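Local coordinates for protein integral membrane indolylacetylinositol arabinosyltransferase EmbB (PDB 7BVC) that probably transfers arabinose to build the arabinan of mycobacterial cell-wall arabinogalactan, and here binds ethambutol, at residues B[802-812]-B[819-827]. Sequence-based numbering, arbitrary orientation.
Sequences LDEPGINGSTV and DPKRVPVAG
Ile807 joins the two segments through both its backbone and its side chain. Ile807 N donates to Pro820 O at 3.3 Å, approaching in the carbonyl plane with an N-H...O angle of 148°. CG1 of Ile807 stands anti to the backbone N (chi1 -163°), which turns the branched CG2 methyl over the Arg822 backbone and toward the Pro824 ring, Ile807 CG2 to Pro824 CD 4.1 Å. Gly806, having no side chain, lets its CA pass close by Pro820 O. Next along, CB of Asn808 rests on CB of Pro824 at 3.6 Å, the two side chains crossing at about a right angle. The compact, branched Val812 and Val825 meet tip to tip, CG2 to CG2 3.9 Å, filling an apolar contact. At the other end, Leu802 CD1 packs on the rigid Pro820 ring, 3.7 Å from Pro820 CG. Lys821 starts away from 802-812, but its long chain bends at chi2 and chi4 to reach back alongside the Pro805 carbonyl, leaving Lys821 NZ 5.6 Å from Glu804 OE1.

Each segment is braced internally: Gly806 N bonds to Ser810 O, while Asp819 O accepts from both Arg822 N and Val823 N, a turn that presents the Pro820 carbonyl. Within the C-terminal domain, loop 802-812 thus packs on a turn running into 826-827, the short, weakly bonded outermost strand, within this chain, of a four-stranded antiparallel sheet, where Ala826 pairs with Val947 of strand 945-947.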
loop_
_atom_site.group_PDB
_atom_site.type_symbol
_atom_site.label_atom_id
_atom_site.label_comp_id
_atom_site.label_asym_id
_atom_site.label_seq_id
_atom_site.Cartn_x
_atom_site.Cartn_y
_atom_site.Cartn_z
ATOM N N LEU B 802 34.100 -18.401 -17.710
ATOM C CA LEU B 802 34.791 -17.579 -18.689
ATOM C C LEU B 802 35.417 -18.376 -19.820
ATOM O O LEU B 802 35.762 -17.784 -20.846
ATOM C CB LEU B 802 35.891 -16.747 -18.012
ATOM C CG LEU B 802 35.461 -15.572 -17.134
ATOM C CD1 LEU B 802 36.676 -14.895 -16.525
ATOM C CD2 LEU B 802 34.637 -14.577 -17.931
ATOM N N ASP B 803 35.586 -19.689 -19.649
ATOM C CA ASP B 803 36.199 -20.621 -20.593
ATOM C C ASP B 803 37.710 -20.448 -20.684
ATOM O O ASP B 803 38.364 -21.225 -21.386
ATOM C CB ASP B 803 35.598 -20.523 -22.003
ATOM C CG ASP B 803 34.172 -21.025 -22.057
ATOM O OD1 ASP B 803 33.823 -21.908 -21.247
ATOM O OD2 ASP B 803 33.401 -20.535 -22.907
ATOM N N GLU B 804 38.289 -19.463 -19.993
ATOM C CA GLU B 804 39.729 -19.279 -19.942
ATOM C C GLU B 804 40.078 -18.887 -18.511
ATOM O O GLU B 804 39.496 -17.925 -17.975
ATOM C CB GLU B 804 40.223 -18.212 -20.923
ATOM C CG GLU B 804 40.020 -18.553 -22.388
ATOM C CD GLU B 804 38.850 -17.810 -23.002
ATOM O OE1 GLU B 804 38.092 -17.169 -22.245
ATOM O OE2 GLU B 804 38.688 -17.864 -24.239
ATOM N N PRO B 805 41.002 -19.595 -17.866
ATOM C CA PRO B 805 41.398 -19.225 -16.503
ATOM C C PRO B 805 42.281 -17.987 -16.495
ATOM O O PRO B 805 43.170 -17.824 -17.333
ATOM C CB PRO B 805 42.163 -20.459 -16.009
ATOM C CG PRO B 805 42.689 -21.085 -17.253
ATOM C CD PRO B 805 41.677 -20.818 -18.331
ATOM N N GLY B 806 42.024 -17.110 -15.529
ATOM C CA GLY B 806 42.751 -15.861 -15.428
ATOM C C GLY B 806 44.185 -16.007 -14.965
ATOM O O GLY B 806 44.772 -17.089 -15.051
ATOM N N ILE B 807 44.759 -14.914 -14.461
ATOM C CA ILE B 807 46.137 -14.903 -13.980
ATOM C C ILE B 807 46.181 -15.560 -12.606
ATOM O O ILE B 807 47.257 -15.772 -12.036
ATOM C CB ILE B 807 46.692 -13.467 -13.934
ATOM C CG1 ILE B 807 48.219 -13.475 -13.846
ATOM C CG2 ILE B 807 46.099 -12.710 -12.763
ATOM C CD1 ILE B 807 48.893 -14.025 -15.079
ATOM N N ASN B 808 45.007 -15.891 -12.070
ATOM C CA ASN B 808 44.884 -16.499 -10.754
ATOM C C ASN B 808 44.419 -17.946 -10.794
ATOM O O ASN B 808 44.586 -18.657 -9.799
ATOM C CB ASN B 808 43.904 -15.689 -9.894
ATOM C CG ASN B 808 43.979 -16.047 -8.431
ATOM O OD1 ASN B 808 45.016 -16.486 -7.940
ATOM N ND2 ASN B 808 42.874 -15.861 -7.722
ATOM N N GLY B 809 43.851 -18.397 -11.910
ATOM C CA GLY B 809 43.287 -19.724 -12.014
ATOM C C GLY B 809 41.786 -19.789 -11.846
ATOM O O GLY B 809 41.221 -20.886 -11.902
ATOM N N SER B 810 41.126 -18.653 -11.649
ATOM C CA SER B 810 39.688 -18.613 -11.438
ATOM C C SER B 810 38.948 -18.551 -12.771
ATOM O O SER B 810 39.534 -18.321 -13.832
ATOM C CB SER B 810 39.309 -17.417 -10.564
ATOM O OG SER B 810 39.550 -16.196 -11.239
ATOM N N THR B 811 37.634 -18.763 -12.704
ATOM C CA THR B 811 36.763 -18.724 -13.874
ATOM C C THR B 811 35.517 -17.891 -13.605
ATOM O O THR B 811 34.445 -18.175 -14.144
ATOM C CB THR B 811 36.365 -20.134 -14.314
ATOM O OG1 THR B 811 35.719 -20.808 -13.228
ATOM C CG2 THR B 811 37.584 -20.930 -14.752
ATOM N N VAL B 812 35.638 -16.863 -12.772
ATOM C CA VAL B 812 34.505 -16.009 -12.427
ATOM C C VAL B 812 34.497 -14.783 -13.332
ATOM O O VAL B 812 35.558 -14.197 -13.597
ATOM C CB VAL B 812 34.539 -15.608 -10.942
ATOM C CG1 VAL B 812 34.352 -16.827 -10.060
ATOM C CG2 VAL B 812 35.847 -14.914 -10.604
ATOM N N ASP B 819 39.948 -6.898 -16.864
ATOM C CA ASP B 819 40.544 -7.983 -17.631
ATOM C C ASP B 819 40.871 -9.155 -16.716
ATOM O O ASP B 819 41.634 -8.985 -15.755
ATOM C CB ASP B 819 41.810 -7.506 -18.339
ATOM C CG ASP B 819 41.514 -6.645 -19.548
ATOM O OD1 ASP B 819 40.367 -6.678 -20.038
ATOM O OD2 ASP B 819 42.431 -5.938 -20.013
ATOM N N PRO B 820 40.326 -10.349 -16.967
ATOM C CA PRO B 820 40.660 -11.503 -16.119
ATOM C C PRO B 820 42.109 -11.942 -16.229
ATOM O O PRO B 820 42.577 -12.675 -15.350
ATOM C CB PRO B 820 39.711 -12.596 -16.625
ATOM C CG PRO B 820 38.607 -11.855 -17.313
ATOM C CD PRO B 820 39.272 -10.672 -17.939
ATOM N N LYS B 821 42.832 -11.519 -17.262
ATOM C CA LYS B 821 44.237 -11.864 -17.419
ATOM C C LYS B 821 45.158 -10.940 -16.634
ATOM O O LYS B 821 46.382 -11.067 -16.739
ATOM C CB LYS B 821 44.622 -11.841 -18.900
ATOM C CG LYS B 821 44.009 -12.968 -19.718
ATOM C CD LYS B 821 44.363 -14.330 -19.143
ATOM C CE LYS B 821 43.372 -15.391 -19.594
ATOM N NZ LYS B 821 43.269 -15.458 -21.076
ATOM N N ARG B 822 44.598 -10.012 -15.857
ATOM C CA ARG B 822 45.390 -9.113 -15.024
ATOM C C ARG B 822 44.911 -9.011 -13.583
ATOM O O ARG B 822 45.724 -8.688 -12.711
ATOM C CB ARG B 822 45.413 -7.704 -15.630
ATOM C CG ARG B 822 46.210 -7.582 -16.912
ATOM C CD ARG B 822 45.849 -6.306 -17.646
ATOM N NE ARG B 822 46.879 -5.916 -18.601
ATOM C CZ ARG B 822 46.859 -4.787 -19.300
ATOM N NH1 ARG B 822 45.858 -3.930 -19.151
ATOM N NH2 ARG B 822 47.841 -4.511 -20.146
ATOM N N VAL B 823 43.642 -9.270 -13.293
ATOM C CA VAL B 823 43.049 -9.004 -11.988
ATOM C C VAL B 823 42.712 -10.345 -11.338
ATOM O O VAL B 823 41.768 -11.023 -11.767
ATOM C CB VAL B 823 41.803 -8.117 -12.115
ATOM C CG1 VAL B 823 41.425 -7.538 -10.769
ATOM C CG2 VAL B 823 42.048 -7.007 -13.121
ATOM N N PRO B 824 43.443 -10.767 -10.316
ATOM C CA PRO B 824 43.120 -12.011 -9.613
ATOM C C PRO B 824 41.891 -11.837 -8.726
ATOM O O PRO B 824 41.393 -10.734 -8.518
ATOM C CB PRO B 824 44.378 -12.279 -8.783
ATOM C CG PRO B 824 44.987 -10.939 -8.590
ATOM C CD PRO B 824 44.707 -10.179 -9.845
ATOM N N VAL B 825 41.398 -12.965 -8.206
ATOM C CA VAL B 825 40.239 -13.005 -7.320
ATOM C C VAL B 825 40.533 -14.006 -6.206
ATOM O O VAL B 825 41.464 -14.808 -6.293
ATOM C CB VAL B 825 38.936 -13.392 -8.064
ATOM C CG1 VAL B 825 37.701 -12.972 -7.275
ATOM C CG2 VAL B 825 38.891 -12.794 -9.460
ATOM N N ALA B 826 39.727 -13.946 -5.148
ATOM C CA ALA B 826 39.796 -14.906 -4.055
ATOM C C ALA B 826 38.482 -14.853 -3.293
ATOM O O ALA B 826 37.998 -13.768 -2.967
ATOM C CB ALA B 826 40.970 -14.610 -3.116
ATOM N N GLY B 827 37.912 -16.023 -3.005
ATOM C CA GLY B 827 36.589 -16.086 -2.423
ATOM C C GLY B 827 36.513 -17.094 -1.294
ATOM O O GLY B 827 37.328 -18.012 -1.186
#